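Local coordinates for TraM protein (Plasmid R64, PDB 3WZ3) that probably forms part of the inner-membrane complex of a plasmid-encoded type IVB secretion system, seen here as its periplasmic fragment, at residues T20-D25 / M66-T71; T91-V96 / V113-I118; T117-D122 / E131-I136. All blocks are in the same frame, centred on the assembly; numbering follows the deposited sequence.

Interaction 1 of 3, residues T20-D25 / M66-T71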
ATOM      1  N   THR A  20       5.516   1.180  -3.808  1.00  8.89           N
ATOM      2  CA  THR A  20       6.568   1.141  -2.805  1.00  9.61           C
ATOM      3  C   THR A  20       6.335   0.038  -1.780  1.00  9.46           C
ATOM      4  O   THR A  20       7.279  -0.640  -1.352  1.00 10.59           O
ATOM      5  CB  THR A  20       6.667   2.498  -2.080  1.00 12.17           C
ATOM      6  OG1 THR A  20       6.839   3.530  -3.053  1.00 16.63           O
ATOM      7  CG2 THR A  20       7.863   2.505  -1.126  1.00 16.88           C
ATOM      8  N   ALA A  21       5.079  -0.158  -1.378  1.00  6.61           N
ATOM      9  CA  ALA A  21       4.772  -1.087  -0.309  1.00  6.38           C
ATOM     10  C   ALA A  21       5.094  -2.534  -0.658  1.00  8.30           C
ATOM     11  O   ALA A  21       5.462  -3.317   0.216  1.00  6.93           O
ATOM     12  CB  ALA A  21       3.304  -0.965   0.078  1.00  8.76           C
ATOM     13  N   PHE A  22       4.950  -2.890  -1.933  1.00  7.07           N
ATOM     14  CA  PHE A  22       5.030  -4.292  -2.316  1.00  5.37           C
ATOM     15  C   PHE A  22       6.153  -4.628  -3.291  1.00  6.24           C
ATOM     16  O   PHE A  22       6.181  -5.707  -3.856  1.00  6.41           O
ATOM     17  CB  PHE A  22       3.664  -4.798  -2.796  1.00  5.76           C
ATOM     18  CG  PHE A  22       2.626  -4.782  -1.713  1.00  5.30           C
ATOM     19  CD1 PHE A  22       2.733  -5.630  -0.625  1.00  7.62           C
ATOM     20  CD2 PHE A  22       1.574  -3.900  -1.768  1.00  8.85           C
ATOM     21  CE1 PHE A  22       1.784  -5.592   0.401  1.00  8.40           C
ATOM     22  CE2 PHE A  22       0.622  -3.861  -0.759  1.00 11.84           C
ATOM     23  CZ  PHE A  22       0.732  -4.713   0.330  1.00 11.42           C
ATOM     24  N   ASN A  23       7.111  -3.715  -3.421  1.00  6.53           N
ATOM     25  CA  ASN A  23       8.394  -4.006  -4.057  1.00  6.79           C
ATOM     26  C   ASN A  23       9.507  -3.902  -3.031  1.00  7.26           C
ATOM     27  O   ASN A  23       9.965  -2.817  -2.709  1.00  9.65           O
ATOM     28  CB  ASN A  23       8.613  -3.098  -5.261  1.00  6.74           C
ATOM     29  CG  ASN A  23       7.709  -3.486  -6.420  1.00  8.15           C
ATOM     30  OD1 ASN A  23       8.030  -4.388  -7.191  1.00  8.19           O
ATOM     31  ND2 ASN A  23       6.564  -2.830  -6.529  1.00  7.71           N
ATOM     32  N   LEU A  24       9.900  -5.056  -2.505  1.00  7.03           N
ATOM     33  CA  LEU A  24      10.784  -5.128  -1.351  1.00  6.41           C
ATOM     34  C   LEU A  24      12.004  -5.968  -1.673  1.00  9.09           C
ATOM     35  O   LEU A  24      11.927  -6.994  -2.364  1.00  9.17           O
ATOM     36  CB  LEU A  24      10.050  -5.748  -0.166  1.00  6.59           C
ATOM     37  CG  LEU A  24       8.802  -5.009   0.326  1.00  8.02           C
ATOM     38  CD1 LEU A  24       8.148  -5.842   1.424  1.00  6.69           C
ATOM     39  CD2 LEU A  24       9.101  -3.585   0.816  1.00  9.49           C
ATOM     40  N   ASP A  25      13.134  -5.526  -1.139  1.00  8.29           N
ATOM     41  CA  ASP A  25      14.416  -6.172  -1.388  1.00  9.19           C
ATOM     42  C   ASP A  25      14.790  -7.082  -0.215  1.00  7.50           C
ATOM     43  O   ASP A  25      14.600  -6.709   0.944  1.00  8.12           O
ATOM     44  CB  ASP A  25      15.464  -5.079  -1.531  1.00  9.39           C
ATOM     45  CG  ASP A  25      16.827  -5.619  -1.828  1.00 11.40           C
ATOM     46  OD1 ASP A  25      17.575  -5.873  -0.863  1.00 10.37           O
ATOM     47  OD2 ASP A  25      17.154  -5.764  -3.028  1.00 17.87           O
HETATM   48  N   MSE A  66      14.293 -13.996  -0.676  1.00 11.82           N
HETATM   49  CA  MSE A  66      13.549 -13.661  -1.868  1.00 12.47           C
HETATM   50  C   MSE A  66      13.151 -12.197  -1.847  1.00  8.17           C
HETATM   51  O   MSE A  66      12.926 -11.615  -0.780  1.00 11.28           O
HETATM   52  CB  MSE A  66      12.294 -14.527  -1.975  1.00 15.40           C
HETATM   53  CG  MSE A  66      12.585 -16.012  -2.246  1.00 15.26           C
HETATM   54 SE   MSE A  66      10.918 -16.986  -2.543  1.00 27.77          SE
HETATM   55  CE  MSE A  66      11.643 -18.649  -3.251  1.00 21.69           C
ATOM     56  N   ASN A  67      13.088 -11.605  -3.028  1.00 10.51           N
ATOM     57  CA  ASN A  67      12.548 -10.267  -3.160  1.00  8.75           C
ATOM     58  C   ASN A  67      11.052 -10.380  -3.383  1.00  9.09           C
ATOM     59  O   ASN A  67      10.574 -11.409  -3.852  1.00 11.29           O
ATOM     60  CB  ASN A  67      13.171  -9.560  -4.360  1.00  8.84           C
ATOM     61  CG  ASN A  67      14.650  -9.255  -4.162  1.00 13.79           C
ATOM     62  OD1 ASN A  67      15.128  -9.175  -3.045  1.00 15.14           O
ATOM     63  ND2 ASN A  67      15.365  -9.057  -5.261  1.00 25.71           N
ATOM     64  N   LEU A  68      10.315  -9.327  -3.045  1.00  7.52           N
ATOM     65  CA  LEU A  68       8.905  -9.235  -3.415  1.00  7.22           C
ATOM     66  C   LEU A  68       8.782  -8.238  -4.547  1.00  7.59           C
ATOM     67  O   LEU A  68       9.322  -7.134  -4.460  1.00  7.85           O
ATOM     68  CB  LEU A  68       8.068  -8.745  -2.240  1.00  6.97           C
ATOM     69  CG  LEU A  68       6.559  -8.683  -2.511  1.00  7.10           C
ATOM     70  CD1 LEU A  68       5.970 -10.078  -2.716  1.00 10.21           C
ATOM     71  CD2 LEU A  68       5.842  -7.997  -1.348  1.00  8.52           C
ATOM     72  N   THR A  69       8.087  -8.630  -5.611  1.00  8.08           N
ATOM     73  CA  THR A  69       7.831  -7.750  -6.738  1.00  9.34           C
ATOM     74  C   THR A  69       6.326  -7.599  -6.890  1.00  8.56           C
ATOM     75  O   THR A  69       5.575  -8.508  -6.565  1.00  8.98           O
ATOM     76  CB  THR A  69       8.449  -8.315  -8.027  1.00 11.02           C
ATOM     77  OG1 THR A  69       7.770  -9.520  -8.387  1.00 14.79           O
ATOM     78  CG2 THR A  69       9.932  -8.631  -7.794  1.00 14.00           C
ATOM     79  N   ALA A  70       5.887  -6.442  -7.361  1.00  7.76           N
ATOM     80  CA  ALA A  70       4.456  -6.229  -7.547  1.00  7.71           C
ATOM     81  C   ALA A  70       4.173  -5.208  -8.616  1.00  7.76           C
ATOM     82  O   ALA A  70       4.935  -4.248  -8.793  1.00 10.00           O
ATOM     83  CB  ALA A  70       3.808  -5.765  -6.233  1.00  8.46           C
ATOM     84  N   THR A  71       3.038  -5.405  -9.279  1.00  9.07           N
ATOM     85  CA  THR A  71       2.558  -4.465 -10.278  1.00 10.17           C
ATOM     86  C   THR A  71       1.140  -4.058  -9.910  1.00  8.83           C
ATOM     87  O   THR A  71       0.295  -4.912  -9.660  1.00  9.58           O
ATOM     88  CB  THR A  71       2.561  -5.083 -11.680  1.00 14.40           C
ATOM     89  OG1 THR A  71       3.906  -5.421 -12.057  1.00 18.65           O
ATOM     90  CG2 THR A  71       2.007  -4.079 -12.692  1.00 18.49           C
TER
HETATM   91  O   HOH W   1      18.095  -7.866  -4.533  1.00 27.20           O
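The ring of Phe22 meets Leu68 at its edge: Leu68 CD2 lies near the ring plane, 4.0 Å from Phe22 CD1, while CB of Ala21 sits over one face, displaced toward the rim. The same ring packs edge-to-face with Tyr48 and meets that of Phe114. A second flat group, the amide of Asn23, faces the main chain of Ala70 and bonds to it twice. Asn23 ND2 donates to Ala70 O across 3.1 Å, with that oxygen almost in the amide plane. Ala70 N donates to Asn23 OD1 at 3.0 Å, but from above the carbonyl plane, 50° out of it. A chi1 of -72° holds Asn23 CG beside its own backbone N, which brings the amide over to the strand; ND2 also reaches back to Ala19 O in helix 7-22.

Leu24 and Leu68 form a single antiparallel hydrogen-bonded bridge, each N bonding to the other residue's O at 2.9 Å. Leu68 points its CB at segment 20-25, its CG comes within 3.3 Å of Phe22 O, and CB of Ala70 packs on CB of Phe22. At the far end the carboxylate of Asp25 and the amide of Asn67 lie side by side, their planes 33° apart, and a water joins them, donating to Asp25 OD2 (2.8 Å) and accepting from Asn67 ND2 (3.1 Å). Asp25 OD1 takes the N-H groups of Val27 and His28, and Asn67 OD1 that of Phe26.

The contact thus fastens the residues following helix 7-22 to outer strand 67-82, consistent with NTF2-like folds, where helices pack against a curved antiparallel sheet. The Asn23 amide occupies Ala70 N and O much as a neighbouring strand's peptide would, though with N well off the carbonyl plane.

Interaction 2 of 3, residues T91-V96 / V113-I118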
ATOM      1  N   THR A  91     -11.959   6.793  -1.227  1.00  4.15           N
ATOM      2  CA  THR A  91     -11.724   5.347  -1.189  1.00  4.10           C
ATOM      3  C   THR A  91     -11.538   4.833  -2.610  1.00  4.15           C
ATOM      4  O   THR A  91     -12.408   5.020  -3.469  1.00  5.54           O
ATOM      5  CB  THR A  91     -12.896   4.633  -0.513  1.00  5.15           C
ATOM      6  OG1 THR A  91     -13.021   5.079   0.845  1.00  7.22           O
ATOM      7  CG2 THR A  91     -12.709   3.104  -0.550  1.00  7.16           C
ATOM      8  N   PHE A  92     -10.408   4.169  -2.850  1.00  4.81           N
ATOM      9  CA  PHE A  92     -10.047   3.628  -4.152  1.00  4.46           C
ATOM     10  C   PHE A  92      -9.880   2.126  -4.072  1.00  4.53           C
ATOM     11  O   PHE A  92      -9.559   1.579  -3.021  1.00  5.71           O
ATOM     12  CB  PHE A  92      -8.697   4.199  -4.635  1.00  5.25           C
ATOM     13  CG  PHE A  92      -8.711   5.685  -4.900  1.00  5.34           C
ATOM     14  CD1 PHE A  92      -9.179   6.191  -6.102  1.00  6.10           C
ATOM     15  CD2 PHE A  92      -8.254   6.566  -3.947  1.00  5.59           C
ATOM     16  CE1 PHE A  92      -9.187   7.569  -6.337  1.00  9.40           C
ATOM     17  CE2 PHE A  92      -8.259   7.923  -4.174  1.00  7.44           C
ATOM     18  CZ  PHE A  92      -8.732   8.425  -5.367  1.00  7.39           C
ATOM     19  N   GLN A  93     -10.024   1.456  -5.203  1.00  4.72           N
ATOM     20  CA  GLN A  93      -9.618   0.059  -5.319  1.00  5.00           C
ATOM     21  C   GLN A  93      -8.675  -0.110  -6.492  1.00  4.54           C
ATOM     22  O   GLN A  93      -8.885   0.482  -7.551  1.00  5.23           O
ATOM     23  CB  GLN A  93     -10.839  -0.860  -5.462  1.00  4.87           C
ATOM     24  CG  GLN A  93     -11.557  -1.120  -4.123  1.00  4.94           C
ATOM     25  CD  GLN A  93     -12.756  -2.014  -4.262  1.00  7.11           C
ATOM     26  OE1 GLN A  93     -13.072  -2.462  -5.362  1.00 12.14           O
ATOM     27  NE2 GLN A  93     -13.459  -2.251  -3.161  1.00  6.99           N
ATOM     28  N   TYR A  94      -7.618  -0.897  -6.294  1.00  5.03           N
ATOM     29  CA  TYR A  94      -6.615  -1.152  -7.327  1.00  4.46           C
ATOM     30  C   TYR A  94      -6.325  -2.641  -7.428  1.00  6.75           C
ATOM     31  O   TYR A  94      -6.097  -3.280  -6.415  1.00  5.88           O
ATOM     32  CB  TYR A  94      -5.272  -0.501  -6.951  1.00  6.31           C
ATOM     33  CG  TYR A  94      -5.269   0.968  -6.605  1.00  5.53           C
ATOM     34  CD1 TYR A  94      -5.611   1.382  -5.330  1.00  4.11           C
ATOM     35  CD2 TYR A  94      -4.823   1.931  -7.521  1.00  6.48           C
ATOM     36  CE1 TYR A  94      -5.559   2.722  -4.968  1.00  5.61           C
ATOM     37  CE2 TYR A  94      -4.754   3.271  -7.162  1.00  6.75           C
ATOM     38  CZ  TYR A  94      -5.132   3.648  -5.894  1.00  4.93           C
ATOM     39  OH  TYR A  94      -5.073   4.978  -5.522  1.00  6.35           O
ATOM     40  N   PRO A  95      -6.258  -3.182  -8.645  1.00  6.11           N
ATOM     41  CA  PRO A  95      -5.712  -4.541  -8.809  1.00  5.93           C
ATOM     42  C   PRO A  95      -4.218  -4.527  -8.470  1.00  7.16           C
ATOM     43  O   PRO A  95      -3.539  -3.566  -8.841  1.00  8.36           O
ATOM     44  CB  PRO A  95      -5.898  -4.827 -10.311  1.00  9.75           C
ATOM     45  CG  PRO A  95      -6.711  -3.695 -10.872  1.00 10.28           C
ATOM     46  CD  PRO A  95      -6.591  -2.545  -9.930  1.00  6.97           C
ATOM     47  N   VAL A  96      -3.739  -5.559  -7.770  1.00  6.65           N
ATOM     48  CA  VAL A  96      -2.321  -5.697  -7.493  1.00  8.48           C
ATOM     49  C   VAL A  96      -1.943  -7.157  -7.706  1.00  5.79           C
ATOM     50  O   VAL A  96      -2.602  -8.052  -7.176  1.00  9.17           O
ATOM     51  CB  VAL A  96      -1.994  -5.308  -6.041  1.00  7.10           C
ATOM     52  CG1 VAL A  96      -0.507  -5.528  -5.753  1.00 11.69           C
ATOM     53  CG2 VAL A  96      -2.402  -3.869  -5.786  1.00  9.16           C
ATOM     54  N   VAL A 113      -7.218  -7.417  -5.124  1.00  7.19           N
ATOM     55  CA  VAL A 113      -7.693  -6.052  -5.281  1.00  6.88           C
ATOM     56  C   VAL A 113      -7.495  -5.381  -3.928  1.00  6.18           C
ATOM     57  O   VAL A 113      -8.055  -5.816  -2.923  1.00  8.20           O
ATOM     58  CB  VAL A 113      -9.184  -5.974  -5.710  1.00  7.26           C
ATOM     59  CG1 VAL A 113      -9.629  -4.532  -5.759  1.00  8.53           C
ATOM     60  CG2 VAL A 113      -9.363  -6.610  -7.090  1.00 11.90           C
ATOM     61  N   PHE A 114      -6.690  -4.324  -3.895  1.00  5.17           N
ATOM     62  CA  PHE A 114      -6.526  -3.555  -2.666  1.00  6.23           C
ATOM     63  C   PHE A 114      -7.469  -2.375  -2.564  1.00  5.92           C
ATOM     64  O   PHE A 114      -7.588  -1.592  -3.507  1.00  8.37           O
ATOM     65  CB  PHE A 114      -5.102  -3.029  -2.551  1.00  7.93           C
ATOM     66  CG  PHE A 114      -4.143  -4.013  -1.963  1.00  7.22           C
ATOM     67  CD1 PHE A 114      -3.702  -5.098  -2.697  1.00  8.93           C
ATOM     68  CD2 PHE A 114      -3.692  -3.857  -0.667  1.00 10.83           C
ATOM     69  CE1 PHE A 114      -2.812  -6.009  -2.154  1.00 10.78           C
ATOM     70  CE2 PHE A 114      -2.805  -4.771  -0.105  1.00 13.91           C
ATOM     71  CZ  PHE A 114      -2.369  -5.852  -0.852  1.00 15.38           C
ATOM     72  N   GLU A 115      -8.123  -2.251  -1.428  1.00  5.56           N
ATOM     73  CA  GLU A 115      -8.921  -1.058  -1.138  1.00  5.93           C
ATOM     74  C   GLU A 115      -8.117  -0.161  -0.213  1.00  6.03           C
ATOM     75  O   GLU A 115      -7.585  -0.625   0.800  1.00  6.52           O
ATOM     76  CB  GLU A 115     -10.257  -1.428  -0.508  1.00  5.43           C
ATOM     77  CG  GLU A 115     -11.123  -0.210  -0.230  1.00  8.20           C
ATOM     78  CD  GLU A 115     -12.408  -0.592   0.413  1.00 10.74           C
ATOM     79  OE1 GLU A 115     -12.758   0.000   1.462  1.00 12.45           O
ATOM     80  OE2 GLU A 115     -13.068  -1.518  -0.108  1.00 12.27           O
ATOM     81  N   ILE A 116      -8.028   1.111  -0.573  1.00  5.52           N
ATOM     82  CA  ILE A 116      -7.238   2.110   0.115  1.00  5.68           C
ATOM     83  C   ILE A 116      -8.140   3.309   0.394  1.00  6.97           C
ATOM     84  O   ILE A 116      -8.752   3.837  -0.538  1.00  8.64           O
ATOM     85  CB  ILE A 116      -6.094   2.581  -0.833  1.00 10.45           C
ATOM     86  CG1 ILE A 116      -5.221   1.388  -1.233  1.00 15.89           C
ATOM     87  CG2 ILE A 116      -5.271   3.691  -0.198  1.00 15.81           C
ATOM     88  CD1 ILE A 116      -4.553   0.803  -0.081  1.00 14.84           C
ATOM     89  N   THR A 117      -8.262   3.731   1.648  1.00  4.83           N
ATOM     90  CA  THR A 117      -8.913   4.997   1.949  1.00  3.77           C
ATOM     91  C   THR A 117      -7.850   6.013   2.345  1.00  4.59           C
ATOM     92  O   THR A 117      -7.057   5.775   3.275  1.00  5.26           O
ATOM     93  CB  THR A 117      -9.980   4.901   3.032  1.00  5.27           C
ATOM     94  OG1 THR A 117     -11.061   4.076   2.569  1.00  7.92           O
ATOM     95  CG2 THR A 117     -10.562   6.282   3.305  1.00  6.57           C
ATOM     96  N   ILE A 118      -7.824   7.117   1.613  1.00  4.61           N
ATOM     97  CA  ILE A 118      -6.872   8.199   1.804  1.00  3.97           C
ATOM     98  C   ILE A 118      -7.619   9.359   2.426  1.00  6.05           C
ATOM     99  O   ILE A 118      -8.712   9.719   1.962  1.00  6.96           O
ATOM    100  CB  ILE A 118      -6.282   8.632   0.461  1.00  4.45           C
ATOM    101  CG1 ILE A 118      -5.455   7.493  -0.123  1.00  7.32           C
ATOM    102  CG2 ILE A 118      -5.410   9.890   0.633  1.00  6.40           C
ATOM    103  CD1 ILE A 118      -5.082   7.679  -1.580  1.00  7.04           C
TER
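Gln93 and Glu115 face each other as a non-hydrogen-bonded pair of the antiparallel hairpin formed by strands 88-101 and 110-120. From the base of Gln93, CB rests 3.9 Å from Val113 CG1, and CG lies equally far from Glu115 CB. The chain then runs on extended (chi2 180°) and crosses the Glu115 side chain at a slant, bringing the amide alongside the carboxylate, with Gln93 CD 4.2 Å from Glu115 OE2. There OE1 flanks Val113 CG1, while NE2 donates to Glu115 OE2 at 3.2 Å; that oxygen is approached on its anti side, 26° out of the carboxylate plane, and also takes a salt bridge from Arg138. Farther along this face, Thr91 OG1 and Thr117 OG1 share a hydrogen bond of 2.8 Å, and Thr91 CG2 packs on Glu115 CG.

The other face is largely apolar. Tyr94 CE1 touches Ile116 CG1 at 4.0 Å, the two side chains crossing at about a right angle; Phe92 leans on Ile118 CD1; and Val96 CG2 comes within 3.6 Å of Phe114 CD1. Four backbone bonds join the pairs Phe92–Ile116 and Tyr94–Phe114.

Two of these aromatic residues pack against helix 7-22: Phe92 on Ala10 and Met11, Tyr94 on Ser15 and Leu18, with its hydroxyl bonded to Met11 O. Strands 67-82 and 130-139 flank the hairpin within the four-stranded antiparallel sheet.

Interaction 3 of 3, residues T117-D122 / E131-I136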
ATOM      1  N   THR A 117      -8.262   3.731   1.648  1.00  4.83           N
ATOM      2  CA  THR A 117      -8.913   4.997   1.949  1.00  3.77           C
ATOM      3  C   THR A 117      -7.850   6.013   2.345  1.00  4.59           C
ATOM      4  O   THR A 117      -7.057   5.775   3.275  1.00  5.26           O
ATOM      5  CB  THR A 117      -9.980   4.901   3.032  1.00  5.27           C
ATOM      6  OG1 THR A 117     -11.061   4.076   2.569  1.00  7.92           O
ATOM      7  CG2 THR A 117     -10.562   6.282   3.305  1.00  6.57           C
ATOM      8  N   ILE A 118      -7.824   7.117   1.613  1.00  4.61           N
ATOM      9  CA  ILE A 118      -6.872   8.199   1.804  1.00  3.97           C
ATOM     10  C   ILE A 118      -7.619   9.359   2.426  1.00  6.05           C
ATOM     11  O   ILE A 118      -8.712   9.719   1.962  1.00  6.96           O
ATOM     12  CB  ILE A 118      -6.282   8.632   0.461  1.00  4.45           C
ATOM     13  CG1 ILE A 118      -5.455   7.493  -0.123  1.00  7.32           C
ATOM     14  CG2 ILE A 118      -5.410   9.890   0.633  1.00  6.40           C
ATOM     15  CD1 ILE A 118      -5.082   7.679  -1.580  1.00  7.04           C
ATOM     16  N   GLN A 119      -7.076   9.934   3.491  1.00  6.25           N
ATOM     17  CA  GLN A 119      -7.676  11.124   4.088  1.00  3.85           C
ATOM     18  C   GLN A 119      -6.736  12.318   3.984  1.00  4.99           C
ATOM     19  O   GLN A 119      -5.524  12.164   3.918  1.00  6.71           O
ATOM     20  CB  GLN A 119      -8.046  10.887   5.559  1.00  4.88           C
ATOM     21  CG  GLN A 119      -6.839  10.663   6.476  1.00  6.80           C
ATOM     22  CD  GLN A 119      -7.248  10.253   7.887  1.00  9.09           C
ATOM     23  OE1 GLN A 119      -8.435  10.109   8.190  1.00 11.30           O
ATOM     24  NE2 GLN A 119      -6.271  10.066   8.756  1.00  9.06           N
ATOM     25  N   ARG A 120      -7.318  13.512   3.984  1.00  6.17           N
ATOM     26  CA  ARG A 120      -6.546  14.740   4.021  1.00  5.23           C
ATOM     27  C   ARG A 120      -5.847  14.899   5.373  1.00  5.42           C
ATOM     28  O   ARG A 120      -6.355  14.455   6.406  1.00  8.17           O
ATOM     29  CB  ARG A 120      -7.472  15.941   3.799  1.00  6.05           C
ATOM     30  CG  ARG A 120      -7.891  16.170   2.345  1.00  7.44           C
ATOM     31  CD  ARG A 120      -6.701  16.444   1.392  1.00  5.67           C
ATOM     32  NE  ARG A 120      -5.709  17.313   2.052  1.00  5.20           N
ATOM     33  CZ  ARG A 120      -5.844  18.622   2.208  1.00  7.29           C
ATOM     34  NH1 ARG A 120      -6.889  19.273   1.694  1.00  8.28           N
ATOM     35  NH2 ARG A 120      -4.906  19.285   2.874  1.00  7.34           N
ATOM     36  N   VAL A 121      -4.690  15.575   5.332  1.00  5.88           N
ATOM     37  CA  VAL A 121      -3.860  15.886   6.487  1.00  8.12           C
ATOM     38  C   VAL A 121      -3.432  17.343   6.332  1.00  6.05           C
ATOM     39  O   VAL A 121      -3.252  17.823   5.226  1.00  6.16           O
ATOM     40  CB  VAL A 121      -2.590  15.007   6.497  1.00  7.40           C
ATOM     41  CG1 VAL A 121      -1.687  15.337   7.674  1.00 12.20           C
ATOM     42  CG2 VAL A 121      -2.994  13.544   6.552  1.00  9.75           C
ATOM     43  N   ASP A 122      -3.295  18.039   7.454  1.00  8.35           N
ATOM     44  CA  ASP A 122      -2.757  19.394   7.464  1.00  8.59           C
ATOM     45  C   ASP A 122      -1.384  19.367   6.793  1.00  8.96           C
ATOM     46  O   ASP A 122      -0.502  18.619   7.233  1.00  8.34           O
ATOM     47  CB  ASP A 122      -2.635  19.839   8.929  1.00 10.30           C
ATOM     48  CG  ASP A 122      -2.108  21.257   9.094  1.00 15.21           C
ATOM     49  OD1 ASP A 122      -1.707  21.893   8.108  1.00 12.31           O
ATOM     50  OD2 ASP A 122      -2.096  21.724  10.255  1.00 25.91           O
ATOM     51  N   GLU A 131      -2.743  10.915   3.724  1.00  4.96           N
ATOM     52  CA  GLU A 131      -2.225   9.658   4.263  1.00  4.08           C
ATOM     53  C   GLU A 131      -3.282   8.578   4.120  1.00  5.62           C
ATOM     54  O   GLU A 131      -4.490   8.856   4.112  1.00  5.60           O
ATOM     55  CB  GLU A 131      -1.810   9.820   5.733  1.00  6.38           C
ATOM     56  CG  GLU A 131      -2.965   9.959   6.669  1.00  5.86           C
ATOM     57  CD  GLU A 131      -2.573  10.377   8.075  1.00  7.50           C
ATOM     58  OE1 GLU A 131      -1.355  10.501   8.360  1.00 10.19           O
ATOM     59  OE2 GLU A 131      -3.486  10.582   8.909  1.00  9.89           O
ATOM     60  N   ILE A 132      -2.835   7.337   4.003  1.00  4.41           N
ATOM     61  CA  ILE A 132      -3.737   6.202   3.931  1.00  4.26           C
ATOM     62  C   ILE A 132      -4.198   5.816   5.329  1.00  4.41           C
ATOM     63  O   ILE A 132      -3.383   5.427   6.179  1.00  4.27           O
ATOM     64  CB  ILE A 132      -3.008   5.012   3.287  1.00  3.91           C
ATOM     65  CG1 ILE A 132      -2.656   5.351   1.832  1.00  5.72           C
ATOM     66  CG2 ILE A 132      -3.865   3.755   3.400  1.00  4.78           C
ATOM     67  CD1 ILE A 132      -1.695   4.347   1.171  1.00  7.98           C
ATOM     68  N   ARG A 133      -5.501   5.898   5.576  1.00  6.60           N
ATOM     69  CA  ARG A 133      -6.029   5.545   6.894  1.00  5.38           C
ATOM     70  C   ARG A 133      -6.578   4.140   6.990  1.00  6.11           C
ATOM     71  O   ARG A 133      -6.818   3.650   8.097  1.00  7.04           O
ATOM     72  CB  ARG A 133      -7.098   6.530   7.357  1.00  8.29           C
ATOM     73  CG  ARG A 133      -8.281   6.584   6.432  1.00  9.56           C
ATOM     74  CD  ARG A 133      -9.445   7.379   7.042  1.00 13.40           C
ATOM     75  NE  ARG A 133     -10.164   6.619   8.047  1.00 17.68           N
ATOM     76  CZ  ARG A 133     -10.253   6.973   9.326  1.00 23.19           C
ATOM     77  NH1 ARG A 133      -9.664   8.086   9.753  1.00 20.73           N
ATOM     78  NH2 ARG A 133     -10.925   6.208  10.180  1.00 28.07           N
ATOM     79  N   GLN A 134      -6.753   3.480   5.846  1.00  5.08           N
ATOM     80  CA  GLN A 134      -7.219   2.093   5.824  1.00  4.79           C
ATOM     81  C   GLN A 134      -6.735   1.404   4.573  1.00  6.74           C
ATOM     82  O   GLN A 134      -6.791   1.983   3.494  1.00  5.13           O
ATOM     83  CB  GLN A 134      -8.748   2.009   5.897  1.00  7.22           C
ATOM     84  CG  GLN A 134      -9.238   0.571   6.132  1.00  8.49           C
ATOM     85  CD  GLN A 134     -10.710   0.489   6.431  1.00 13.12           C
ATOM     86  OE1 GLN A 134     -11.122  -0.093   7.437  1.00 19.56           O
ATOM     87  NE2 GLN A 134     -11.515   1.047   5.559  1.00 10.35           N
HETATM   88  N   MSE A 135      -6.242   0.174   4.734  1.00  5.94           N
HETATM   89  CA  MSE A 135      -5.776  -0.666   3.626  1.00  6.26           C
HETATM   90  C   MSE A 135      -6.346  -2.056   3.829  1.00  7.91           C
HETATM   91  O   MSE A 135      -6.183  -2.648   4.908  1.00  8.84           O
HETATM   92  CB  MSE A 135      -4.253  -0.759   3.588  1.00  7.25           C
HETATM   93  CG  MSE A 135      -3.753  -1.709   2.527  1.00  8.63           C
HETATM   94 SE   MSE A 135      -1.795  -1.641   2.284  1.00 18.04          SE
HETATM   95  CE  MSE A 135      -1.637  -0.185   1.015  1.00 15.77           C
ATOM     96  N   ILE A 136      -7.046  -2.557   2.817  1.00  8.66           N
ATOM     97  CA  ILE A 136      -7.689  -3.867   2.897  1.00  9.19           C
ATOM     98  C   ILE A 136      -7.352  -4.642   1.644  1.00  9.84           C
ATOM     99  O   ILE A 136      -7.614  -4.180   0.535  1.00 10.55           O
ATOM    100  CB  ILE A 136      -9.213  -3.759   2.945  1.00 10.15           C
ATOM    101  CG1 ILE A 136      -9.666  -2.971   4.177  1.00 10.91           C
ATOM    102  CG2 ILE A 136      -9.843  -5.158   2.935  1.00 11.39           C
ATOM    103  CD1 ILE A 136     -11.109  -2.517   4.113  1.00 15.09           C
TER
HETATM  104  O   HOH W   2     -11.025   1.505   2.919  1.00 11.31           O
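A classic beta bulge, with Arg133 and Gln134 both opposite Thr117, marks the hairpin of strands 110-120 and 130-139. Thr117 O accepts the short bond from Arg133 N (2.8 Å) and a weak one from Gln134 N (3.5 Å), while Thr117 N donates to Gln134 O. Past the bulge, Gln119 and Glu131 exchange two regular backbone bonds.

Both ends of the Gln119 amide are used. NE2 donates to Glu131 OE2 at 2.8 Å, on the anti lone pair, and OE1 accepts from Arg133 NH1, also at 2.8 Å. Gln119 OE1 lies nearly in the guanidinium plane, while NH1 is tilted from the amide's carbonyl plane. The amide thus links acid and base; chi1 of 66° at Gln119 and 72° at Glu131 lets both extended chains run side by side. Glu131 OE1 is salt-bridged to Lys126, which would probably favour the charged carboxylate.

A water accepts from Gln134 NE2 (2.7 Å) and bonds to Thr117 OG1, also hydrogen-bonded to Thr91 OG1. On the opposite face Ile118 meets Ile132, which reaches Ala17 of helix 7-22. Val121 crosses the Glu131 side chain at about a right angle, its CG2 3.5 Å from Glu131 CD.

Overall arrangement
All three contacts reach one antiparallel sheet, with helix 7-22 against one face. Interaction 2, the most buried, joins the two central strands; interaction 3, partly buried, shares strand 110-120 with it and adds the outer strand 130-139. The two touch through Ile116 against Met135 and Ile132. Interaction 1 sits across the chain's centre, about 17 Å from interaction 2 between centres, and ties Phe22 and the residues just after helix 7-22 to the opposite outer strand, 67-82; the Phe22 and Phe114 rings connect it to the core. Interaction 2 has a largely apolar face packing against the helix and a polar one on the other side; bridging waters join the polar bonds of interactions 1 and 3.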